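Long-range contacts in nickel-dependent hydrogenase large subunit (Allochromatium vinosum, PDB 3MYR), which catalyses the oxidation of molecular hydrogen with transfer of its electrons to an acceptor, using a nickel-iron centre held by the large subunit of a heterodimer: residues V63-H68 with P213-V218; I91-I96 with G285-G290; H205-G210 with A240-L245; Q99-H104 with I439-M444; V76-R81 with Q478-M483. All blocks are in the same frame, centred on the assembly; numbering follows the deposited sequence.

Interaction 1. Residues V63-H68 with P213-V218; sequences VCTLVH and PHPNFV. With NFV (Ni-Fe oxidized active center), chain N.
T65 swings its hydroxyl opposite the backbone N (chi1 -173°), which carries OG1 out to the 213-218 loop, and L66 extends in the same sense (chi1 167°), which sets CG and CD1 against F217. The backbone N-H of H214 donates to T65 OG1 at 2.7 Å. This bond is bent, 140° at the hydrogen, and its length is doubtful because OG1 is modelled too close to the H214 ring. One residue on, L66 crosses F217 at about a right angle: L66 CG lies 3.6 Å from F217 CZ, and L66 CD1 reaches the ring edge in its plane. P215 adds a looser apolar touch, its CG 4.2 Å from L66 CB. Away from this apolar patch, C64 sits at the centre of an inverse gamma turn and sends SG to the iron of the bound centre at 2.3 Å, a metal that C558 also ligates. V67 CG2 and H68 NE2 lie 3.5 and 3.4 Å from the diatomic ligand atom O1, and H492 holds the other nitrogen of H68. H214 touches a [4Fe-4S] cluster. The arrangement is that of the CxxC loop of [NiFe] hydrogenases, C61 and C64 followed by H68 at the start of helix 67-80, the N-terminal half of the nickel-iron site.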
# COMPACT_ATOMS: atom_id res chain seq x y z
N VAL B 63 1.53 0.59 -0.98
CA VAL B 63 1.41 -0.65 -0.17
C VAL B 63 0.34 -1.50 -0.84
O VAL B 63 0.63 -2.63 -1.24
CB VAL B 63 0.97 -0.36 1.29
CG1 VAL B 63 0.72 -1.72 2.04
CG2 VAL B 63 2.06 0.38 1.95
N CYS B 64 -0.88 -0.98 -1.04
CA CYS B 64 -1.78 -1.68 -1.92
C CYS B 64 -1.42 -1.17 -3.36
O CYS B 64 -2.24 -0.57 -4.05
CB CYS B 64 -3.27 -1.46 -1.60
SG CYS B 64 -3.63 0.35 -1.56
N THR B 65 -0.21 -1.43 -3.81
CA THR B 65 0.12 -1.11 -5.18
C THR B 65 -0.81 -2.02 -6.05
O THR B 65 -1.48 -2.89 -5.47
CB THR B 65 1.60 -1.37 -5.47
OG1 THR B 65 1.86 -0.87 -6.79
CG2 THR B 65 1.93 -2.84 -5.38
N LEU B 66 -0.93 -1.73 -7.34
CA LEU B 66 -1.83 -2.44 -8.26
C LEU B 66 -3.32 -2.06 -8.12
O LEU B 66 -4.01 -1.89 -9.12
CB LEU B 66 -1.56 -3.99 -8.25
CG LEU B 66 -2.61 -4.90 -8.92
CD1 LEU B 66 -1.98 -6.10 -9.48
CD2 LEU B 66 -3.68 -5.30 -7.89
N VAL B 67 -3.84 -1.93 -6.90
CA VAL B 67 -5.33 -1.96 -6.81
C VAL B 67 -6.00 -0.71 -7.39
O VAL B 67 -7.07 -0.84 -7.99
CB VAL B 67 -5.88 -2.17 -5.34
CG1 VAL B 67 -5.23 -3.46 -4.74
CG2 VAL B 67 -5.58 -0.92 -4.51
N HIS B 68 -5.36 0.46 -7.28
CA HIS B 68 -5.94 1.62 -7.95
C HIS B 68 -5.72 1.60 -9.46
O HIS B 68 -6.47 2.24 -10.15
CB HIS B 68 -5.40 2.93 -7.34
CG HIS B 68 -5.82 3.13 -5.90
ND1 HIS B 68 -7.08 3.53 -5.55
CD2 HIS B 68 -5.15 2.97 -4.74
CE1 HIS B 68 -7.19 3.57 -4.23
NE2 HIS B 68 -6.03 3.25 -3.71
N PRO B 213 7.33 -2.17 -6.49
CA PRO B 213 5.95 -1.64 -6.60
C PRO B 213 5.58 -0.95 -7.95
O PRO B 213 6.45 -0.59 -8.76
CB PRO B 213 5.88 -0.59 -5.45
CG PRO B 213 7.05 -1.04 -4.43
CD PRO B 213 8.11 -1.46 -5.45
N HIS B 214 4.27 -0.71 -8.09
CA HIS B 214 3.70 0.03 -9.15
C HIS B 214 3.81 -0.61 -10.55
O HIS B 214 4.30 0.02 -11.49
CB HIS B 214 4.19 1.51 -9.05
CG HIS B 214 3.58 2.23 -7.88
ND1 HIS B 214 4.13 3.35 -7.30
CD2 HIS B 214 2.49 1.92 -7.15
CE1 HIS B 214 3.39 3.72 -6.27
NE2 HIS B 214 2.36 2.88 -6.18
N PRO B 215 3.27 -1.82 -10.71
CA PRO B 215 3.30 -2.38 -12.06
C PRO B 215 2.45 -1.56 -13.07
O PRO B 215 1.61 -0.71 -12.68
CB PRO B 215 2.72 -3.81 -11.88
CG PRO B 215 1.82 -3.65 -10.66
CD PRO B 215 2.65 -2.73 -9.74
N ASN B 216 2.62 -1.88 -14.36
CA ASN B 216 1.85 -1.17 -15.43
C ASN B 216 0.54 -1.85 -15.81
O ASN B 216 0.43 -3.09 -15.74
CB ASN B 216 2.77 -0.99 -16.68
CG ASN B 216 4.01 -0.15 -16.32
OD1 ASN B 216 5.13 -0.67 -16.27
ND2 ASN B 216 3.79 1.08 -15.91
N PHE B 217 -0.41 -1.04 -16.26
CA PHE B 217 -1.73 -1.53 -16.67
C PHE B 217 -2.08 -0.85 -17.96
O PHE B 217 -1.42 0.06 -18.35
CB PHE B 217 -2.79 -1.20 -15.61
CG PHE B 217 -2.55 -1.90 -14.33
CD1 PHE B 217 -3.00 -3.20 -14.15
CD2 PHE B 217 -1.69 -1.31 -13.38
CE1 PHE B 217 -2.60 -3.91 -13.01
CE2 PHE B 217 -1.35 -1.96 -12.21
CZ PHE B 217 -1.80 -3.27 -12.01
N VAL B 218 -3.03 -1.39 -18.72
CA VAL B 218 -3.60 -0.58 -19.79
C VAL B 218 -5.11 -0.71 -19.83
O VAL B 218 -5.67 -1.81 -19.56
CB VAL B 218 -3.13 -0.94 -21.23
CG1 VAL B 218 -1.88 -0.36 -21.49
CG2 VAL B 218 -3.08 -2.44 -21.42
FE NFV N . -5.53 0.62 -0.28
NI NFV N . -2.85 1.74 0.52
C1 NFV N . -6.67 0.68 -1.36
O1 NFV N . -7.60 0.67 -2.19
C2 NFV N . -5.88 -1.24 -0.07
N2 NFV N . -6.11 -2.40 0.03
C3 NFV N . -6.70 1.08 1.12
N3 NFV N . -7.43 1.40 1.98
O4 NFV N . -4.09 0.43 1.08

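Interaction 2. Residues I91-I96 with G285-G290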
# COMPACT_ATOMS: atom_id res chain seq x y z
N ILE B 91 -4.94 -12.81 -16.26
CA ILE B 91 -3.73 -12.15 -15.76
C ILE B 91 -4.05 -11.12 -14.65
O ILE B 91 -3.36 -11.11 -13.64
CB ILE B 91 -2.87 -11.58 -16.90
CG1 ILE B 91 -2.26 -12.77 -17.67
CG2 ILE B 91 -1.74 -10.57 -16.27
CD1 ILE B 91 -1.69 -12.36 -19.15
N ARG B 92 -5.13 -10.34 -14.82
CA ARG B 92 -5.47 -9.41 -13.79
C ARG B 92 -5.83 -10.15 -12.49
O ARG B 92 -5.40 -9.72 -11.44
CB ARG B 92 -6.59 -8.45 -14.18
CG ARG B 92 -6.12 -7.28 -15.10
CD ARG B 92 -7.38 -6.43 -15.57
NE ARG B 92 -7.03 -5.37 -16.51
CZ ARG B 92 -7.92 -4.51 -17.02
NH1 ARG B 92 -9.20 -4.53 -16.57
NH2 ARG B 92 -7.51 -3.61 -17.90
N ASN B 93 -6.61 -11.23 -12.56
CA ASN B 93 -6.94 -11.99 -11.37
C ASN B 93 -5.68 -12.49 -10.68
O ASN B 93 -5.58 -12.42 -9.45
CB ASN B 93 -7.81 -13.24 -11.68
CG ASN B 93 -9.26 -12.91 -11.99
OD1 ASN B 93 -10.03 -13.82 -12.40
ND2 ASN B 93 -9.64 -11.66 -11.86
N LEU B 94 -4.77 -13.09 -11.45
CA LEU B 94 -3.52 -13.58 -10.88
C LEU B 94 -2.71 -12.47 -10.17
O LEU B 94 -2.20 -12.66 -9.04
CB LEU B 94 -2.67 -14.19 -12.01
CG LEU B 94 -3.13 -15.59 -12.47
CD1 LEU B 94 -2.51 -15.94 -13.86
CD2 LEU B 94 -2.73 -16.67 -11.42
N MET B 95 -2.63 -11.30 -10.78
CA MET B 95 -1.89 -10.18 -10.18
C MET B 95 -2.63 -9.71 -8.93
O MET B 95 -2.00 -9.35 -7.94
CB MET B 95 -1.77 -9.04 -11.20
CG MET B 95 -0.84 -9.40 -12.37
SD MET B 95 -0.71 -8.04 -13.60
CE MET B 95 -2.34 -7.28 -13.68
N ILE B 96 -3.96 -9.68 -8.97
CA ILE B 96 -4.72 -9.29 -7.78
C ILE B 96 -4.49 -10.28 -6.65
O ILE B 96 -4.17 -9.89 -5.54
CB ILE B 96 -6.26 -9.15 -8.06
CG1 ILE B 96 -6.50 -8.00 -9.00
CG2 ILE B 96 -7.13 -9.05 -6.70
CD1 ILE B 96 -7.93 -8.09 -9.68
N GLY B 285 -17.47 -6.94 -4.27
CA GLY B 285 -17.17 -8.22 -4.93
C GLY B 285 -16.06 -8.08 -5.99
O GLY B 285 -15.68 -6.96 -6.38
N ASP B 286 -15.48 -9.20 -6.41
CA ASP B 286 -14.37 -9.18 -7.36
C ASP B 286 -14.01 -10.59 -7.83
O ASP B 286 -14.51 -11.56 -7.27
CB ASP B 286 -13.13 -8.56 -6.70
CG ASP B 286 -12.23 -7.84 -7.72
OD1 ASP B 286 -11.56 -6.86 -7.35
OD2 ASP B 286 -12.13 -8.31 -8.89
N LEU B 287 -13.12 -10.67 -8.81
CA LEU B 287 -12.46 -11.90 -9.23
C LEU B 287 -13.40 -12.82 -10.02
O LEU B 287 -13.79 -13.91 -9.56
CB LEU B 287 -11.76 -12.62 -8.09
CG LEU B 287 -10.64 -11.74 -7.46
CD1 LEU B 287 -10.28 -12.36 -6.09
CD2 LEU B 287 -9.37 -11.64 -8.37
N PRO B 288 -13.71 -12.39 -11.25
CA PRO B 288 -14.63 -13.19 -12.11
C PRO B 288 -13.92 -14.44 -12.68
O PRO B 288 -12.73 -14.40 -12.89
CB PRO B 288 -14.97 -12.21 -13.25
CG PRO B 288 -13.70 -11.32 -13.35
CD PRO B 288 -13.34 -11.09 -11.87
N THR B 289 -14.65 -15.54 -12.91
CA THR B 289 -14.12 -16.77 -13.48
C THR B 289 -13.80 -16.61 -14.98
O THR B 289 -12.92 -17.31 -15.52
CB THR B 289 -15.14 -17.96 -13.38
OG1 THR B 289 -16.37 -17.55 -13.95
CG2 THR B 289 -15.39 -18.39 -11.93
N GLY B 290 -14.46 -15.66 -15.64
CA GLY B 290 -14.35 -15.52 -17.08
C GLY B 290 -14.00 -14.11 -17.50
O GLY B 290 -13.62 -13.27 -16.68
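L287 pushes its CD2 methyl between N93 and I96 of the helix. Its backbone has positive phi (75°), and CG stands opposite the carbonyl carbon (chi1 -61°), which sends the methyl end toward the helix although the CA-CB bond does not point there. I96 answers with CG2, 3.8 Å from L287 CD2, and with CD1, 4.0 Å from the same methyl; the two chains slide past each other in opposite senses. N93, CG likewise opposite its carbonyl carbon, runs alongside with CG 3.8 Å from L287 CD2 and its amide beside P288. With N93 cut back to an alanine, a gap is likely to open beside the L287 methyl and the P288 ring. D286 OD2 accepts the N-H of L287 on its anti side at 2.6 Å, and the same oxygen forms a salt bridge with R74. Strand 281-288 pairs antiparallel with strand 300-305; helix 67-80 covers I96 through I70, and helix 426-456 adds W447 against N93 and L440 against L287.

Interaction 3. Residues H205-G210 with A240-L245; sequences HAIFGG and AEVRNL
I207 lies at the tight centre of the contact, its two branches spread over one face of helix 236-265. CG2 touches V242 CG2 at 3.9 Å, while CD1 meets L245 CD1 tip to tip at 3.9 Å. F208 comes in beside it: with CG opposite the carbonyl carbon (chi1 -77°), the ring swings toward the other helix and crosses V242 at about a right angle, CE2 3.9 Å from V242 CG2. V242 CG2 thus touches both I207 and F208. The segments 205-209 and 240-245 run roughly antiparallel, at 144°, their axes 10.6 Å apart at closest, in the helical body of the large subunit; the long loop that joins their helices also carries P213-V218. F204 completes this apolar layer, packing on F208, V242 and L245. The looser margin is at E241, where only the aliphatic base takes part, CB 3.9 Å from I207 CD1. The residue is partly exposed, and its OE2 forms salt bridges with R238 and K237 of its own helix. I207 also packs on T237 of the small subunit.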
# COMPACT_ATOMS: atom_id res chain seq x y z
N HIS B 205 4.50 -9.78 -9.88
CA HIS B 205 4.10 -8.55 -10.56
C HIS B 205 5.14 -8.02 -11.60
O HIS B 205 4.76 -7.40 -12.61
CB HIS B 205 3.83 -7.43 -9.55
CG HIS B 205 2.57 -7.63 -8.78
ND1 HIS B 205 2.16 -6.77 -7.78
CD2 HIS B 205 1.58 -8.56 -8.92
CE1 HIS B 205 0.95 -7.12 -7.38
NE2 HIS B 205 0.59 -8.22 -8.04
N ALA B 206 6.42 -8.32 -11.40
CA ALA B 206 7.41 -7.77 -12.34
C ALA B 206 7.32 -8.51 -13.67
O ALA B 206 7.41 -7.91 -14.74
CB ALA B 206 8.82 -7.88 -11.73
N ILE B 207 7.02 -9.81 -13.61
CA ILE B 207 6.89 -10.56 -14.84
C ILE B 207 5.74 -10.03 -15.75
O ILE B 207 5.96 -9.71 -16.90
CB ILE B 207 6.77 -12.07 -14.59
CG1 ILE B 207 8.08 -12.60 -14.01
CG2 ILE B 207 6.35 -12.85 -15.92
CD1 ILE B 207 7.96 -14.10 -13.48
N PHE B 208 4.59 -9.78 -15.18
CA PHE B 208 3.43 -9.37 -15.94
C PHE B 208 3.39 -7.85 -16.04
O PHE B 208 2.91 -7.32 -17.02
CB PHE B 208 2.21 -9.83 -15.15
CG PHE B 208 1.97 -11.32 -15.29
CD1 PHE B 208 1.67 -11.86 -16.55
CD2 PHE B 208 2.02 -12.15 -14.19
CE1 PHE B 208 1.40 -13.27 -16.71
CE2 PHE B 208 1.75 -13.55 -14.32
CZ PHE B 208 1.45 -14.10 -15.60
N GLY B 209 3.91 -7.15 -15.01
CA GLY B 209 3.65 -5.73 -14.92
C GLY B 209 4.91 -4.92 -15.03
O GLY B 209 4.84 -3.71 -14.89
N GLY B 210 6.08 -5.59 -15.16
CA GLY B 210 7.33 -4.84 -15.39
C GLY B 210 8.07 -4.48 -14.10
O GLY B 210 9.28 -4.39 -14.11
N ALA B 240 6.96 -20.71 -16.75
CA ALA B 240 7.50 -21.66 -15.76
C ALA B 240 7.89 -20.92 -14.51
O ALA B 240 7.70 -21.42 -13.44
CB ALA B 240 8.73 -22.36 -16.31
N GLU B 241 8.50 -19.73 -14.65
CA GLU B 241 8.83 -18.92 -13.45
C GLU B 241 7.55 -18.52 -12.68
O GLU B 241 7.51 -18.55 -11.47
CB GLU B 241 9.57 -17.64 -13.89
CG GLU B 241 10.89 -17.92 -14.68
CD GLU B 241 11.65 -16.61 -15.09
OE1 GLU B 241 12.63 -16.26 -14.39
OE2 GLU B 241 11.22 -15.87 -16.00
N VAL B 242 6.49 -18.17 -13.40
CA VAL B 242 5.26 -17.78 -12.74
C VAL B 242 4.73 -18.98 -11.93
O VAL B 242 4.28 -18.84 -10.78
CB VAL B 242 4.25 -17.38 -13.76
CG1 VAL B 242 2.80 -17.24 -13.13
CG2 VAL B 242 4.71 -16.12 -14.53
N ARG B 243 4.81 -20.17 -12.53
CA ARG B 243 4.32 -21.34 -11.81
C ARG B 243 5.04 -21.56 -10.48
O ARG B 243 4.44 -21.90 -9.45
CB ARG B 243 4.51 -22.59 -12.66
CG ARG B 243 4.04 -23.80 -11.84
CD ARG B 243 4.60 -25.11 -12.44
NE ARG B 243 3.66 -25.56 -13.47
CZ ARG B 243 2.55 -26.26 -13.23
NH1 ARG B 243 2.21 -26.63 -11.99
NH2 ARG B 243 1.77 -26.59 -14.25
N ASN B 244 6.36 -21.44 -10.49
CA ASN B 244 7.11 -21.64 -9.24
C ASN B 244 6.75 -20.59 -8.18
O ASN B 244 6.70 -20.90 -6.98
CB ASN B 244 8.63 -21.62 -9.50
CG ASN B 244 9.12 -22.96 -10.09
OD1 ASN B 244 8.33 -23.83 -10.41
ND2 ASN B 244 10.43 -23.11 -10.24
N LEU B 245 6.53 -19.35 -8.61
CA LEU B 245 6.16 -18.29 -7.61
C LEU B 245 4.81 -18.61 -6.93
O LEU B 245 4.66 -18.43 -5.74
CB LEU B 245 6.11 -16.90 -8.29
CG LEU B 245 7.50 -16.44 -8.71
CD1 LEU B 245 7.39 -15.33 -9.86
CD2 LEU B 245 8.28 -15.96 -7.40

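Interaction 4. Residues Q99-H104 with I439-M444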
# COMPACT_ATOMS: atom_id res chain seq x y z
N GLN B 99 -1.20 -9.83 -5.16
CA GLN B 99 -1.11 -8.61 -4.32
C GLN B 99 -1.71 -8.86 -2.90
O GLN B 99 -1.19 -8.38 -1.87
CB GLN B 99 -1.86 -7.44 -5.01
CG GLN B 99 -2.03 -6.21 -4.10
CD GLN B 99 -0.65 -5.64 -3.65
OE1 GLN B 99 0.31 -5.72 -4.38
NE2 GLN B 99 -0.58 -5.05 -2.43
N TYR B 100 -2.90 -9.49 -2.84
CA TYR B 100 -3.48 -9.86 -1.58
C TYR B 100 -2.50 -10.64 -0.71
O TYR B 100 -2.38 -10.38 0.50
CB TYR B 100 -4.68 -10.82 -1.79
CG TYR B 100 -5.98 -10.10 -1.82
CD1 TYR B 100 -6.40 -9.40 -2.98
CD2 TYR B 100 -6.85 -10.20 -0.76
CE1 TYR B 100 -7.67 -8.81 -3.06
CE2 TYR B 100 -8.12 -9.61 -0.84
CZ TYR B 100 -8.55 -8.96 -1.99
OH TYR B 100 -9.87 -8.40 -2.02
N ILE B 101 -1.91 -11.67 -1.29
CA ILE B 101 -1.08 -12.59 -0.48
C ILE B 101 0.15 -11.85 0.04
O ILE B 101 0.45 -11.90 1.21
CB ILE B 101 -0.74 -13.77 -1.33
CG1 ILE B 101 -2.08 -14.55 -1.50
CG2 ILE B 101 0.24 -14.71 -0.60
CD1 ILE B 101 -2.03 -15.33 -2.79
N HIS B 102 0.83 -11.10 -0.83
CA HIS B 102 1.98 -10.32 -0.45
C HIS B 102 1.57 -9.38 0.67
O HIS B 102 2.23 -9.26 1.67
CB HIS B 102 2.48 -9.51 -1.68
CG HIS B 102 3.67 -8.66 -1.38
ND1 HIS B 102 3.56 -7.37 -0.88
CD2 HIS B 102 5.00 -8.93 -1.46
CE1 HIS B 102 4.78 -6.87 -0.73
NE2 HIS B 102 5.67 -7.81 -1.03
N ASP B 103 0.49 -8.64 0.46
CA ASP B 103 0.09 -7.54 1.32
C ASP B 103 -0.40 -8.07 2.72
O ASP B 103 0.02 -7.59 3.75
CB ASP B 103 -1.04 -6.83 0.57
CG ASP B 103 -1.38 -5.47 1.11
OD1 ASP B 103 -1.16 -5.21 2.34
OD2 ASP B 103 -1.87 -4.64 0.28
N HIS B 104 -1.23 -9.12 2.76
CA HIS B 104 -1.70 -9.67 4.03
C HIS B 104 -0.59 -10.25 4.87
O HIS B 104 -0.63 -10.10 6.09
CB HIS B 104 -2.76 -10.78 3.79
CG HIS B 104 -4.10 -10.24 3.36
ND1 HIS B 104 -4.39 -8.88 3.42
CD2 HIS B 104 -5.26 -10.85 3.01
CE1 HIS B 104 -5.66 -8.69 3.09
NE2 HIS B 104 -6.20 -9.87 2.80
N ILE B 439 -7.92 -18.82 0.93
CA ILE B 439 -8.88 -19.04 -0.16
C ILE B 439 -8.25 -18.53 -1.47
O ILE B 439 -8.40 -19.17 -2.50
CB ILE B 439 -10.21 -18.30 0.14
CG1 ILE B 439 -10.94 -19.00 1.33
CG2 ILE B 439 -11.12 -18.23 -1.18
CD1 ILE B 439 -12.16 -18.26 1.79
N LEU B 440 -7.56 -17.39 -1.43
CA LEU B 440 -7.05 -16.77 -2.66
C LEU B 440 -5.88 -17.58 -3.19
O LEU B 440 -5.67 -17.71 -4.39
CB LEU B 440 -6.58 -15.35 -2.40
CG LEU B 440 -7.76 -14.42 -2.46
CD1 LEU B 440 -7.36 -13.07 -1.95
CD2 LEU B 440 -8.11 -14.27 -3.91
N VAL B 441 -5.03 -18.03 -2.28
CA VAL B 441 -3.87 -18.77 -2.74
C VAL B 441 -4.26 -20.10 -3.43
O VAL B 441 -3.70 -20.39 -4.45
CB VAL B 441 -2.77 -18.96 -1.64
CG1 VAL B 441 -3.02 -20.24 -0.83
CG2 VAL B 441 -1.47 -18.99 -2.29
N ASP B 442 -5.29 -20.79 -2.96
CA ASP B 442 -5.84 -21.95 -3.66
C ASP B 442 -6.44 -21.57 -4.99
O ASP B 442 -6.36 -22.35 -5.88
CB ASP B 442 -6.91 -22.70 -2.83
CG ASP B 442 -6.33 -23.35 -1.55
OD1 ASP B 442 -7.11 -23.84 -0.70
OD2 ASP B 442 -5.07 -23.41 -1.43
N ALA B 443 -7.05 -20.40 -5.13
CA ALA B 443 -7.67 -20.03 -6.41
C ALA B 443 -6.64 -19.74 -7.54
O ALA B 443 -6.99 -19.81 -8.74
CB ALA B 443 -8.56 -18.81 -6.23
N MET B 444 -5.42 -19.33 -7.15
CA MET B 444 -4.38 -18.92 -8.08
C MET B 444 -4.10 -20.01 -9.08
O MET B 444 -3.86 -19.68 -10.22
CB MET B 444 -3.04 -18.58 -7.38
CG MET B 444 -3.10 -17.34 -6.43
SD MET B 444 -3.12 -15.83 -7.37
CE MET B 444 -1.36 -15.77 -7.88
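L440 meets Y100 first: its CD1 methyl stands over one face of the tyrosine ring, offset toward the rim. The CH-pi contact puts that methyl 3.6 Å from the centroid of the Y100 ring, but the model is too tight here, so the closeness is doubtful. Y100 OH, at the far end of the ring, hydrogen-bonds to E484 O. Replacing Y100 by a leucine would probably leave E484 O without its hydroxyl partner. V441 follows, its CG2 3.7 Å from I101 CD1, the two side chains crossing at about a right angle. I101 holds CG1 opposite the carbonyl carbon (chi1 -70°) and runs on extended (chi2 154°), which brings CD1 there. M444 CG lies 4.3 Å from the same I101 methyl, which thus touches residues one turn apart; the two segments cross at 144° with their axes 9.9 Å apart. Between them carbon alone touches carbon, so the contact is apolar, while polar groups bond outward: Q99 NE2 donates to D103 OD2 at 3.0 Å, D103 pairs with R487 beside C64, and H104 bonds to E436.

Interaction 5. Residues V76-R81 with Q478-M483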
# COMPACT_ATOMS: atom_id res chain seq x y z
N VAL B 76 -12.61 3.18 -16.60
CA VAL B 76 -12.60 3.55 -18.02
C VAL B 76 -13.29 2.50 -18.94
O VAL B 76 -14.12 2.87 -19.80
CB VAL B 76 -11.20 3.91 -18.56
CG1 VAL B 76 -11.36 4.43 -20.04
CG2 VAL B 76 -10.54 5.03 -17.67
N GLU B 77 -12.98 1.22 -18.72
CA GLU B 77 -13.63 0.14 -19.43
C GLU B 77 -15.16 0.16 -19.16
O GLU B 77 -15.95 -0.03 -20.09
CB GLU B 77 -13.02 -1.18 -18.97
CG GLU B 77 -11.56 -1.38 -19.56
CD GLU B 77 -10.65 -2.23 -18.69
OE1 GLU B 77 -11.15 -2.91 -17.73
OE2 GLU B 77 -9.42 -2.23 -19.02
N ASP B 78 -15.57 0.48 -17.93
CA ASP B 78 -17.01 0.57 -17.64
C ASP B 78 -17.62 1.74 -18.41
O ASP B 78 -18.70 1.57 -19.00
CB ASP B 78 -17.25 0.72 -16.11
CG ASP B 78 -18.72 0.62 -15.75
OD1 ASP B 78 -19.26 -0.47 -15.94
OD2 ASP B 78 -19.38 1.61 -15.31
N ALA B 79 -16.98 2.91 -18.39
CA ALA B 79 -17.54 4.10 -19.03
C ALA B 79 -17.75 3.90 -20.53
O ALA B 79 -18.74 4.40 -21.13
CB ALA B 79 -16.60 5.31 -18.78
N LEU B 80 -16.83 3.14 -21.12
CA LEU B 80 -16.65 3.04 -22.56
C LEU B 80 -17.19 1.72 -23.09
O LEU B 80 -17.31 1.53 -24.33
CB LEU B 80 -15.18 3.10 -22.85
CG LEU B 80 -14.61 4.47 -23.19
CD1 LEU B 80 -15.48 5.76 -23.09
CD2 LEU B 80 -13.13 4.67 -23.12
N ARG B 81 -17.53 0.83 -22.16
CA ARG B 81 -18.00 -0.57 -22.42
C ARG B 81 -16.98 -1.35 -23.19
O ARG B 81 -17.28 -1.91 -24.24
CB ARG B 81 -19.36 -0.64 -23.17
CG ARG B 81 -20.19 0.59 -22.84
CD ARG B 81 -21.34 0.35 -21.93
NE ARG B 81 -22.56 0.62 -22.72
CZ ARG B 81 -23.30 -0.31 -23.38
NH1 ARG B 81 -24.40 0.08 -24.05
NH2 ARG B 81 -22.97 -1.61 -23.36
N GLN B 478 -19.67 8.02 -18.60
CA GLN B 478 -19.30 7.88 -17.21
C GLN B 478 -19.39 6.45 -16.80
O GLN B 478 -20.12 5.68 -17.43
CB GLN B 478 -20.20 8.72 -16.32
CG GLN B 478 -21.69 8.39 -16.31
CD GLN B 478 -22.42 9.50 -15.58
OE1 GLN B 478 -22.31 10.66 -15.95
NE2 GLN B 478 -23.09 9.17 -14.52
N GLY B 479 -18.55 6.06 -15.85
CA GLY B 479 -18.45 4.66 -15.44
C GLY B 479 -17.84 4.49 -14.05
O GLY B 479 -17.29 5.45 -13.46
N VAL B 480 -17.97 3.31 -13.47
CA VAL B 480 -17.35 3.06 -12.16
C VAL B 480 -16.51 1.81 -12.24
O VAL B 480 -16.92 0.82 -12.88
CB VAL B 480 -18.44 2.99 -11.07
CG1 VAL B 480 -19.55 2.00 -11.47
CG2 VAL B 480 -17.85 2.66 -9.70
N GLY B 481 -15.30 1.89 -11.71
CA GLY B 481 -14.39 0.74 -11.63
C GLY B 481 -14.41 0.25 -10.20
O GLY B 481 -14.17 1.03 -9.28
N ILE B 482 -14.83 -0.99 -10.01
CA ILE B 482 -14.89 -1.54 -8.65
C ILE B 482 -13.83 -2.60 -8.47
O ILE B 482 -13.29 -3.19 -9.43
CB ILE B 482 -16.31 -2.12 -8.27
CG1 ILE B 482 -16.75 -3.20 -9.22
CG2 ILE B 482 -17.34 -1.08 -8.33
CD1 ILE B 482 -16.21 -4.69 -8.85
N MET B 483 -13.47 -2.83 -7.22
CA MET B 483 -12.47 -3.84 -6.93
C MET B 483 -12.61 -4.18 -5.44
O MET B 483 -13.09 -3.34 -4.67
CB MET B 483 -11.10 -3.29 -7.23
CG MET B 483 -10.09 -3.84 -6.26
SD MET B 483 -8.59 -3.86 -7.10
CE MET B 483 -7.93 -5.46 -6.65
O HOH W 1 -21.12 6.09 -20.25
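The last turn of helix 67-80 lies against strand 476-485, an outermost strand within this chain of a three-stranded antiparallel sheet, with D78 and A79 meeting Q478, G479 and V480. The axes of segments 76-80 and 478-483 come within 5.7 Å, and A79 CA is 3.7 Å from G479 CA. A side chain on G479 would point straight into the helix backbone and clash with A79 N, so the missing CB is what lets the two chains meet. D78 places CG opposite its own backbone N (chi1 -172°), which lays the carboxylate along the strand. OD2 takes the N-H of V480 at 2.9 Å, nearly straight at 160°, on the anti side and 33° out of the carboxylate plane. The neighbours G479 and G481 pair with I494 and H492 of strand 488-497, and D78 thus satisfies an N-H in between that is not used in that pairing. V480 directs its CB away from the helix and packs on W493. A79 adds two touches of its own: CB sits 3.6 Å from G479 N, and the CA-H group approaches Q478 O, with A79 CA 3.4 Å from that oxygen. Near exposed Q478 one water bridges the segments, donating to A79 O at 3.0 Å and accepting the N-H of Q478 at 2.9 Å.

How the interactions relate
Interactions 1 to 4 are buried, whereas interaction 5 lies at the surface and brings in a water. Helix 86-112 serves both interactions 2 and 4, facing a strand and then helix 426-456; L287 and L440 touch where the two meet. Helix 67-80 starts in interaction 1, beside the metals, and ends in interaction 5. Interactions 3 and 4 are apolar helix pairs of like geometry, while 1 and 5 each use a side-chain oxygen to take a backbone N-H from the opposite segment. Polar ties link the sites: R92 of interaction 2 bridges to E77 of interaction 5, and M95 O accepts from H205 of interaction 3. Only interaction 1 contains a metal ligand.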